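Local coordinates for methylxanthine N3-demethylase NdmB (Pseudomonas putida, PDB 6ICL), which catalyses the NAD(P)H- and oxygen-dependent N3-demethylation of theobromine, and also of 3-methylxanthine, caffeine and theophylline, as a Rieske non-heme iron oxygenase in caffeine degradation, at residues Pro161-Met171 against Ser269-Ala277; Gly224-Pro232 against Met245-Met254. All coordinates share one frame; numbering follows the deposited sequence.

Contact 1: residues Pro161-Met171 against Ser269-Ala277; sequences PYLSDFDNPDM and SRFVLWTTA
Pro-161 brings CB to the edge of the Trp-274 indole, 4.5 Å from CZ2; its small rigid ring suits a buried place that Thr-276 and Trp-148 of strand 146-150 also line. At Tyr-162 the backbone O accepts a hydrogen bond from Trp-274 NE1 (2.9 Å), lying in the indole plane although the donor sits above the carbonyl plane. That bond satisfies a buried indole N-H and fixes the ring's rotation. Leu-163 then covers one face of the indole, CB standing 3.8 Å from the centroid of the five-membered ring in a CH-pi contact, while CD1 reaches Trp-274 CB and Val-272 CG1. This loop, leading from strand 146-150 to strand 171-181, runs along strand 270-281 of the catalytic domain's antiparallel sheet, in the opposite direction. Ser-164 OG rests on Val-272 CG2 (3.4 Å) and bonds to the anti lone pair of Asp-165 OD1. A short hydroxyl thus steadies the carboxylate, whose OD1 also accepts from Arg-270 NH1 (3.2 Å) on its syn side, within a salt bridge; Glu-261 also pairs with NH1. Asn-168 forms an Asx turn, OD1 taking the N-H of Asp-170. Met-171, bent at chi3 (93°), carries CE to 3.2 Å from Arg-270 O.

Contact 2: residues Gly224-Pro232 against Met245-Met254; sequences GELQFKLAP and MGDFTYRCTM
The rings of Phe-228 and Tyr-250 overlap in an offset stack, centroids 4.5 Å apart and planes inclined by 20°. Phe-228 CE2 lies over the tyrosine face, 3.2 Å from Tyr-250 CG, and Tyr-250 CB covers a face of the phenylalanine. With CG between its backbone N and carbonyl carbon (chi1 44°), Phe-228 leans across toward the neighbouring strand, where its CE1 meets Cys-252 SG obliquely. Leu-230 CD1 approaches the tyrosine ring near CE1 (4.0 Å), a branched aliphatic group that packs beside the aromatic ring. The backbones behind this largely buried, mostly apolar face form a regular antiparallel ladder: strands 225-230 and 246-253, adjacent in the seven-stranded sheet of the catalytic domain, pair Leu-226, Phe-228 and Leu-230 with Cys-252, Tyr-250 and Phe-248 as hydrogen-bonded pairs. Successive residues of a strand point to opposite faces, so Glu-225, Gln-227, Arg-251 and Thr-253 lie on the other, polar face. There Glu-225 and Arg-251 meet side-on: NE uses the syn lone pair of OE1 (2.7 Å), almost in the guanidinium plane, and NH2 reaches OE2 (2.9 Å). Bending at chi3 (54°) turns the arginine's nitrogens to the carboxylate. Gln-227, lying alongside the arginine, donates an N-H from NE2 to OE1 from above the carboxylate plane (2.8 Å), so two donors hold that oxygen and probably stabilise its charge. A water joins OE2 to Thr-253 OG1, whose hydroxyl is also bonded to the backbone N of Tyr-162. At the strand end, Met-254 N donates to Gly-224 O in a nearly straight bond (3.1 Å); positive phi suits glycine there.

Both contacts involve the same antiparallel sheet, in which strand 257-264 lies between strands 246-253 and 270-281. Contact 2 is an in-sheet pairing of neighbouring strands, carried by a backbone ladder; contact 1 lays an irregular loop on a strand of that sheet, so side chains do most of the joining. In contact 1 the cluster of Pro-161, Leu-163, Val-272 and Trp-274 is buried and the Asp-165/Arg-270 end partly exposed; in contact 2 one face is mostly buried, and the Lys-229/Asp-247 end is more exposed. Each has an acid-arginine pair, held by two well-formed bonds in contact 2 but less surely placed in contact 1. The Tyr-162 ring joins them through a cation-pi contact with Arg-251.

Contact 1: residues Pro161-Met171 against Ser269-Ala277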
loop_
_atom_site.group_PDB
_atom_site.type_symbol
_atom_site.label_atom_id
_atom_site.label_comp_id
_atom_site.label_asym_id
_atom_site.label_seq_id
_atom_site.Cartn_x
_atom_site.Cartn_y
_atom_site.Cartn_z
ATOM N N PRO A 161 32.450 -23.856 -9.681
ATOM C CA PRO A 161 31.697 -24.661 -10.642
ATOM C C PRO A 161 32.063 -24.433 -12.098
ATOM O O PRO A 161 32.485 -23.348 -12.514
ATOM C CB PRO A 161 30.249 -24.243 -10.364
ATOM C CG PRO A 161 30.255 -24.119 -8.823
ATOM C CD PRO A 161 31.628 -23.513 -8.500
ATOM N N TYR A 162 31.837 -25.488 -12.875
ATOM C CA TYR A 162 32.141 -25.491 -14.288
ATOM C C TYR A 162 31.058 -24.790 -15.101
ATOM O O TYR A 162 29.871 -25.112 -14.982
ATOM C CB TYR A 162 32.281 -26.941 -14.763
ATOM C CG TYR A 162 32.511 -27.023 -16.235
ATOM C CD1 TYR A 162 33.774 -26.734 -16.777
ATOM C CD2 TYR A 162 31.473 -27.352 -17.091
ATOM C CE1 TYR A 162 33.983 -26.787 -18.123
ATOM C CE2 TYR A 162 31.671 -27.412 -18.439
ATOM C CZ TYR A 162 32.922 -27.137 -18.949
ATOM O OH TYR A 162 33.090 -27.200 -20.299
ATOM N N LEU A 163 31.478 -23.886 -15.981
ATOM C CA LEU A 163 30.639 -23.341 -17.036
ATOM C C LEU A 163 31.434 -23.396 -18.331
ATOM O O LEU A 163 32.614 -23.057 -18.351
ATOM C CB LEU A 163 30.212 -21.893 -16.746
ATOM C CG LEU A 163 29.847 -21.000 -17.936
ATOM C CD1 LEU A 163 28.491 -21.360 -18.514
ATOM C CD2 LEU A 163 29.910 -19.506 -17.557
ATOM N N SER A 164 30.800 -23.837 -19.408
ATOM C CA SER A 164 31.497 -23.957 -20.676
ATOM C C SER A 164 31.263 -22.715 -21.524
ATOM O O SER A 164 30.205 -22.076 -21.445
ATOM C CB SER A 164 31.044 -25.206 -21.437
ATOM O OG SER A 164 29.720 -25.082 -21.925
ATOM N N ASP A 165 32.272 -22.376 -22.334
ATOM C CA ASP A 165 32.176 -21.426 -23.448
ATOM C C ASP A 165 32.071 -19.963 -23.033
ATOM O O ASP A 165 31.745 -19.131 -23.891
ATOM C CB ASP A 165 30.986 -21.721 -24.371
ATOM C CG ASP A 165 31.042 -23.104 -24.980
ATOM O OD1 ASP A 165 30.519 -24.062 -24.362
ATOM O OD2 ASP A 165 31.601 -23.235 -26.087
ATOM N N PHE A 166 32.349 -19.609 -21.779
ATOM C CA PHE A 166 32.321 -18.199 -21.405
ATOM C C PHE A 166 33.284 -17.399 -22.270
ATOM O O PHE A 166 32.972 -16.274 -22.678
ATOM C CB PHE A 166 32.644 -18.052 -19.912
ATOM C CG PHE A 166 32.421 -16.646 -19.348
ATOM C CD1 PHE A 166 31.156 -16.231 -18.939
ATOM C CD2 PHE A 166 33.490 -15.767 -19.195
ATOM C CE1 PHE A 166 30.955 -14.954 -18.403
ATOM C CE2 PHE A 166 33.304 -14.496 -18.679
ATOM C CZ PHE A 166 32.028 -14.086 -18.279
ATOM N N ASP A 167 34.425 -17.992 -22.625
ATOM C CA ASP A 167 35.462 -17.323 -23.398
ATOM C C ASP A 167 35.486 -17.728 -24.867
ATOM O O ASP A 167 36.441 -17.392 -25.568
ATOM C CB ASP A 167 36.827 -17.597 -22.772
ATOM C CG ASP A 167 36.959 -16.989 -21.392
ATOM O OD1 ASP A 167 36.582 -15.804 -21.220
ATOM O OD2 ASP A 167 37.424 -17.700 -20.476
ATOM N N ASN A 168 34.468 -18.422 -25.352
ATOM C CA ASN A 168 34.428 -18.874 -26.739
ATOM C C ASN A 168 34.038 -17.722 -27.660
ATOM O O ASN A 168 32.876 -17.291 -27.668
ATOM C CB ASN A 168 33.452 -20.048 -26.872
ATOM C CG ASN A 168 33.209 -20.469 -28.318
ATOM O OD1 ASN A 168 33.787 -19.931 -29.260
ATOM N ND2 ASN A 168 32.339 -21.449 -28.488
ATOM N N PRO A 169 34.964 -17.232 -28.491
ATOM C CA PRO A 169 34.684 -16.018 -29.274
ATOM C C PRO A 169 33.649 -16.213 -30.371
ATOM O O PRO A 169 33.229 -15.220 -30.980
ATOM C CB PRO A 169 36.058 -15.656 -29.856
ATOM C CG PRO A 169 36.738 -16.972 -30.020
ATOM C CD PRO A 169 36.278 -17.814 -28.830
ATOM N N ASP A 170 33.217 -17.441 -30.649
ATOM C CA ASP A 170 32.096 -17.613 -31.565
ATOM C C ASP A 170 30.742 -17.432 -30.891
ATOM O O ASP A 170 29.718 -17.451 -31.586
ATOM C CB ASP A 170 32.132 -18.995 -32.211
ATOM C CG ASP A 170 33.249 -19.142 -33.219
ATOM O OD1 ASP A 170 33.681 -18.126 -33.808
ATOM O OD2 ASP A 170 33.692 -20.286 -33.414
ATOM N N MET A 171 30.700 -17.273 -29.573
ATOM C CA MET A 171 29.435 -17.245 -28.854
ATOM C C MET A 171 29.307 -15.952 -28.056
ATOM O O MET A 171 30.260 -15.183 -27.916
ATOM C CB MET A 171 29.316 -18.483 -27.956
ATOM C CG MET A 171 29.441 -19.779 -28.765
ATOM S SD MET A 171 29.053 -21.281 -27.859
ATOM C CE MET A 171 27.320 -21.482 -28.244
ATOM N N SER A 269 25.170 -26.785 -34.119
ATOM C CA SER A 269 25.029 -25.596 -33.285
ATOM C C SER A 269 24.775 -25.983 -31.833
ATOM O O SER A 269 24.022 -26.919 -31.539
ATOM C CB SER A 269 23.897 -24.706 -33.798
ATOM O OG SER A 269 22.689 -25.437 -33.913
ATOM N N ARG A 270 25.419 -25.258 -30.923
ATOM C CA ARG A 270 25.310 -25.519 -29.500
ATOM C C ARG A 270 24.694 -24.332 -28.768
ATOM O O ARG A 270 24.801 -23.181 -29.205
ATOM C CB ARG A 270 26.663 -25.837 -28.907
ATOM C CG ARG A 270 27.210 -27.148 -29.380
ATOM C CD ARG A 270 28.542 -27.398 -28.726
ATOM N NE ARG A 270 29.271 -26.151 -28.629
ATOM C CZ ARG A 270 29.828 -25.701 -27.516
ATOM N NH1 ARG A 270 29.759 -26.417 -26.407
ATOM N NH2 ARG A 270 30.471 -24.545 -27.526
ATOM N N PHE A 271 24.052 -24.641 -27.642
ATOM C CA PHE A 271 23.421 -23.673 -26.760
ATOM C C PHE A 271 23.730 -24.130 -25.343
ATOM O O PHE A 271 23.503 -25.298 -25.026
ATOM C CB PHE A 271 21.909 -23.637 -27.034
ATOM C CG PHE A 271 21.152 -22.634 -26.234
ATOM C CD1 PHE A 271 21.006 -21.334 -26.690
ATOM C CD2 PHE A 271 20.534 -23.000 -25.034
ATOM C CE1 PHE A 271 20.268 -20.392 -25.953
ATOM C CE2 PHE A 271 19.804 -22.069 -24.285
ATOM C CZ PHE A 271 19.670 -20.760 -24.753
ATOM N N VAL A 272 24.281 -23.251 -24.508
ATOM C CA VAL A 272 24.583 -23.586 -23.116
ATOM C C VAL A 272 23.618 -22.848 -22.182
ATOM O O VAL A 272 23.496 -21.617 -22.244
ATOM C CB VAL A 272 26.033 -23.249 -22.748
ATOM C CG1 VAL A 272 26.266 -23.548 -21.266
ATOM C CG2 VAL A 272 27.003 -24.046 -23.613
ATOM N N LEU A 273 22.935 -23.606 -21.327
ATOM C CA LEU A 273 22.140 -23.062 -20.234
ATOM C C LEU A 273 22.783 -23.530 -18.939
ATOM O O LEU A 273 23.010 -24.733 -18.744
ATOM C CB LEU A 273 20.670 -23.493 -20.318
ATOM C CG LEU A 273 19.700 -22.812 -19.323
ATOM C CD1 LEU A 273 19.687 -21.276 -19.473
ATOM C CD2 LEU A 273 18.274 -23.366 -19.421
ATOM N N TRP A 274 23.123 -22.579 -18.090
ATOM C CA TRP A 274 23.835 -22.834 -16.855
ATOM C C TRP A 274 23.093 -22.180 -15.700
ATOM O O TRP A 274 22.544 -21.078 -15.832
ATOM C CB TRP A 274 25.263 -22.297 -16.974
ATOM C CG TRP A 274 26.194 -22.420 -15.778
ATOM C CD1 TRP A 274 27.175 -23.369 -15.588
ATOM C CD2 TRP A 274 26.293 -21.522 -14.665
ATOM N NE1 TRP A 274 27.862 -23.114 -14.423
ATOM C CE2 TRP A 274 27.347 -21.986 -13.839
ATOM C CE3 TRP A 274 25.603 -20.353 -14.293
ATOM C CZ2 TRP A 274 27.725 -21.326 -12.651
ATOM C CZ3 TRP A 274 25.984 -19.694 -13.125
ATOM C CH2 TRP A 274 27.025 -20.183 -12.309
ATOM N N THR A 275 23.103 -22.854 -14.559
ATOM C CA THR A 275 22.534 -22.297 -13.349
ATOM C C THR A 275 23.302 -22.856 -12.171
ATOM O O THR A 275 23.824 -23.975 -12.234
ATOM C CB THR A 275 21.034 -22.621 -13.224
ATOM O OG1 THR A 275 20.325 -21.955 -14.277
ATOM C CG2 THR A 275 20.470 -22.138 -11.883
ATOM N N THR A 276 23.399 -22.052 -11.115
ATOM C CA THR A 276 23.868 -22.502 -9.821
ATOM C C THR A 276 22.941 -21.924 -8.763
ATOM O O THR A 276 22.579 -20.741 -8.822
ATOM C CB THR A 276 25.323 -22.073 -9.583
ATOM O OG1 THR A 276 26.166 -22.735 -10.533
ATOM C CG2 THR A 276 25.781 -22.468 -8.193
ATOM N N ALA A 277 22.542 -22.759 -7.815
ATOM C CA ALA A 277 21.711 -22.327 -6.700
ATOM C C ALA A 277 22.606 -22.062 -5.501
ATOM O O ALA A 277 23.436 -22.897 -5.154
ATOM C CB ALA A 277 20.652 -23.380 -6.373
#

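Contact 2: residues Gly224-Pro232 against Met245-Met254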
loop_
_atom_site.group_PDB
_atom_site.type_symbol
_atom_site.label_atom_id
_atom_site.label_comp_id
_atom_site.label_asym_id
_atom_site.label_seq_id
_atom_site.Cartn_x
_atom_site.Cartn_y
_atom_site.Cartn_z
ATOM N N GLY A 224 34.543 -34.144 -9.070
ATOM C CA GLY A 224 33.648 -33.255 -8.344
ATOM C C GLY A 224 32.353 -32.900 -9.051
ATOM O O GLY A 224 31.600 -32.057 -8.543
ATOM N N GLU A 225 32.061 -33.516 -10.196
ATOM C CA GLU A 225 30.886 -33.212 -11.000
ATOM C C GLU A 225 30.012 -34.452 -11.148
ATOM O O GLU A 225 30.527 -35.564 -11.304
ATOM C CB GLU A 225 31.281 -32.727 -12.401
ATOM C CG GLU A 225 32.372 -31.646 -12.442
ATOM C CD GLU A 225 32.620 -31.133 -13.860
ATOM O OE1 GLU A 225 32.007 -31.666 -14.818
ATOM O OE2 GLU A 225 33.424 -30.190 -14.018
ATOM N N LEU A 226 28.694 -34.270 -11.105
ATOM C CA LEU A 226 27.787 -35.242 -11.710
ATOM C C LEU A 226 27.754 -35.010 -13.214
ATOM O O LEU A 226 27.560 -33.876 -13.669
ATOM C CB LEU A 226 26.375 -35.131 -11.141
ATOM C CG LEU A 226 26.032 -35.935 -9.893
ATOM C CD1 LEU A 226 24.597 -35.667 -9.491
ATOM C CD2 LEU A 226 26.268 -37.444 -10.126
ATOM N N GLN A 227 27.969 -36.075 -13.991
ATOM C CA GLN A 227 27.976 -35.978 -15.438
ATOM C C GLN A 227 27.025 -37.012 -16.013
ATOM O O GLN A 227 27.097 -38.198 -15.671
ATOM C CB GLN A 227 29.384 -36.160 -15.998
ATOM C CG GLN A 227 30.346 -35.108 -15.511
ATOM C CD GLN A 227 31.688 -35.189 -16.201
ATOM O OE1 GLN A 227 31.954 -36.132 -16.945
ATOM N NE2 GLN A 227 32.543 -34.194 -15.963
ATOM N N PHE A 228 26.116 -36.550 -16.861
ATOM C CA PHE A 228 25.197 -37.441 -17.533
ATOM C C PHE A 228 24.806 -36.793 -18.846
ATOM O O PHE A 228 24.973 -35.586 -19.045
ATOM C CB PHE A 228 23.962 -37.760 -16.678
ATOM C CG PHE A 228 23.366 -36.556 -15.979
ATOM C CD1 PHE A 228 23.901 -36.091 -14.789
ATOM C CD2 PHE A 228 22.271 -35.897 -16.514
ATOM C CE1 PHE A 228 23.355 -34.988 -14.142
ATOM C CE2 PHE A 228 21.720 -34.782 -15.864
ATOM C CZ PHE A 228 22.261 -34.339 -14.686
ATOM N N LYS A 229 24.302 -37.617 -19.743
ATOM C CA LYS A 229 23.937 -37.198 -21.079
ATOM C C LYS A 229 22.586 -37.823 -21.385
ATOM O O LYS A 229 22.332 -38.968 -21.014
ATOM C CB LYS A 229 25.025 -37.611 -22.104
ATOM C CG LYS A 229 24.637 -37.407 -23.562
ATOM C CD LYS A 229 25.868 -37.393 -24.480
ATOM C CE LYS A 229 25.486 -37.309 -25.962
ATOM N NZ LYS A 229 26.084 -38.405 -26.790
ATOM N N LEU A 230 21.694 -37.039 -21.968
ATOM C CA LEU A 230 20.364 -37.493 -22.342
ATOM C C LEU A 230 20.207 -37.300 -23.838
ATOM O O LEU A 230 20.528 -36.228 -24.365
ATOM C CB LEU A 230 19.268 -36.720 -21.595
ATOM C CG LEU A 230 19.323 -36.661 -20.066
ATOM C CD1 LEU A 230 18.149 -35.850 -19.537
ATOM C CD2 LEU A 230 19.310 -38.040 -19.447
ATOM N N ALA A 231 19.725 -38.334 -24.520
ATOM C CA ALA A 231 19.468 -38.260 -25.945
ATOM C C ALA A 231 18.030 -38.753 -26.204
ATOM O O ALA A 231 17.610 -39.745 -25.593
ATOM C CB ALA A 231 20.473 -39.098 -26.742
ATOM N N PRO A 232 17.274 -38.059 -27.041
ATOM C CA PRO A 232 15.947 -38.570 -27.438
ATOM C C PRO A 232 16.088 -39.808 -28.299
ATOM O O PRO A 232 17.181 -40.092 -28.814
ATOM C CB PRO A 232 15.340 -37.399 -28.236
ATOM C CG PRO A 232 16.135 -36.194 -27.832
ATOM C CD PRO A 232 17.519 -36.697 -27.532
ATOM N N MET A 245 15.598 -31.376 -32.780
ATOM C CA MET A 245 16.101 -32.343 -31.818
ATOM C C MET A 245 17.587 -32.119 -31.516
ATOM O O MET A 245 18.345 -31.572 -32.328
ATOM C CB MET A 245 15.863 -33.762 -32.335
ATOM C CG MET A 245 14.929 -34.601 -31.472
ATOM S SD MET A 245 13.297 -33.855 -31.254
ATOM C CE MET A 245 12.717 -33.799 -32.950
ATOM N N GLY A 246 17.996 -32.554 -30.323
ATOM C CA GLY A 246 19.363 -32.341 -29.887
ATOM C C GLY A 246 19.743 -33.261 -28.749
ATOM O O GLY A 246 18.922 -34.010 -28.218
ATOM N N ASP A 247 21.024 -33.214 -28.398
ATOM C CA ASP A 247 21.534 -33.921 -27.232
ATOM C C ASP A 247 21.671 -32.957 -26.064
ATOM O O ASP A 247 21.890 -31.761 -26.255
ATOM C CB ASP A 247 22.899 -34.556 -27.505
ATOM C CG ASP A 247 22.799 -35.825 -28.336
ATOM O OD1 ASP A 247 21.822 -36.583 -28.154
ATOM O OD2 ASP A 247 23.701 -36.056 -29.164
ATOM N N PHE A 248 21.594 -33.510 -24.855
ATOM C CA PHE A 248 21.662 -32.762 -23.605
ATOM C C PHE A 248 22.806 -33.335 -22.780
ATOM O O PHE A 248 22.711 -34.455 -22.264
ATOM C CB PHE A 248 20.331 -32.839 -22.861
ATOM C CG PHE A 248 19.163 -32.335 -23.673
ATOM C CD1 PHE A 248 18.458 -33.195 -24.517
ATOM C CD2 PHE A 248 18.784 -31.003 -23.610
ATOM C CE1 PHE A 248 17.398 -32.729 -25.281
ATOM C CE2 PHE A 248 17.728 -30.529 -24.370
ATOM C CZ PHE A 248 17.031 -31.386 -25.204
ATOM N N THR A 249 23.883 -32.576 -22.663
ATOM C CA THR A 249 25.092 -33.021 -21.989
ATOM C C THR A 249 25.273 -32.194 -20.724
ATOM O O THR A 249 25.473 -30.976 -20.799
ATOM C CB THR A 249 26.295 -32.875 -22.922
ATOM O OG1 THR A 249 25.999 -33.507 -24.178
ATOM C CG2 THR A 249 27.515 -33.512 -22.317
ATOM N N TYR A 250 25.225 -32.855 -19.571
ATOM C CA TYR A 250 25.264 -32.191 -18.275
ATOM C C TYR A 250 26.609 -32.401 -17.609
ATOM O O TYR A 250 27.054 -33.541 -17.442
ATOM C CB TYR A 250 24.174 -32.710 -17.342
ATOM C CG TYR A 250 22.765 -32.431 -17.799
ATOM C CD1 TYR A 250 22.175 -33.216 -18.778
ATOM C CD2 TYR A 250 22.006 -31.413 -17.213
ATOM C CE1 TYR A 250 20.892 -33.004 -19.185
ATOM C CE2 TYR A 250 20.711 -31.174 -17.624
ATOM C CZ TYR A 250 20.156 -31.984 -18.619
ATOM O OH TYR A 250 18.872 -31.789 -19.073
ATOM N N ARG A 251 27.233 -31.299 -17.200
ATOM C CA ARG A 251 28.329 -31.317 -16.246
ATOM C C ARG A 251 27.899 -30.463 -15.068
ATOM O O ARG A 251 27.603 -29.274 -15.233
ATOM C CB ARG A 251 29.625 -30.794 -16.867
ATOM C CG ARG A 251 30.169 -31.693 -17.987
ATOM C CD ARG A 251 31.498 -31.152 -18.507
ATOM N NE ARG A 251 32.470 -30.949 -17.430
ATOM C CZ ARG A 251 33.716 -30.540 -17.639
ATOM N NH1 ARG A 251 34.115 -30.299 -18.880
ATOM N NH2 ARG A 251 34.564 -30.384 -16.628
ATOM N N CYS A 252 27.852 -31.070 -13.887
ATOM C CA CYS A 252 27.152 -30.511 -12.735
ATOM C C CYS A 252 28.105 -30.463 -11.557
ATOM O O CYS A 252 28.165 -31.438 -10.801
ATOM C CB CYS A 252 25.920 -31.358 -12.400
ATOM S SG CYS A 252 24.644 -31.351 -13.658
ATOM N N THR A 253 28.823 -29.348 -11.379
ATOM C CA THR A 253 29.688 -29.264 -10.215
ATOM C C THR A 253 28.842 -29.313 -8.955
ATOM O O THR A 253 27.849 -28.583 -8.829
ATOM C CB THR A 253 30.527 -27.989 -10.221
ATOM O OG1 THR A 253 31.184 -27.835 -11.479
ATOM C CG2 THR A 253 31.565 -28.056 -9.151
ATOM N N MET A 254 29.226 -30.187 -8.032
ATOM C CA MET A 254 28.548 -30.287 -6.751
ATOM C C MET A 254 28.876 -29.081 -5.864
ATOM O O MET A 254 29.986 -28.544 -5.917
ATOM C CB MET A 254 28.939 -31.585 -6.063
ATOM C CG MET A 254 28.527 -32.825 -6.861
ATOM S SD MET A 254 26.746 -33.117 -6.829
ATOM C CE MET A 254 26.566 -33.626 -5.117
HETATM O O HOH W 1 32.443 -30.172 -6.360
HETATM O O HOH W 2 33.843 -28.705 -11.830
#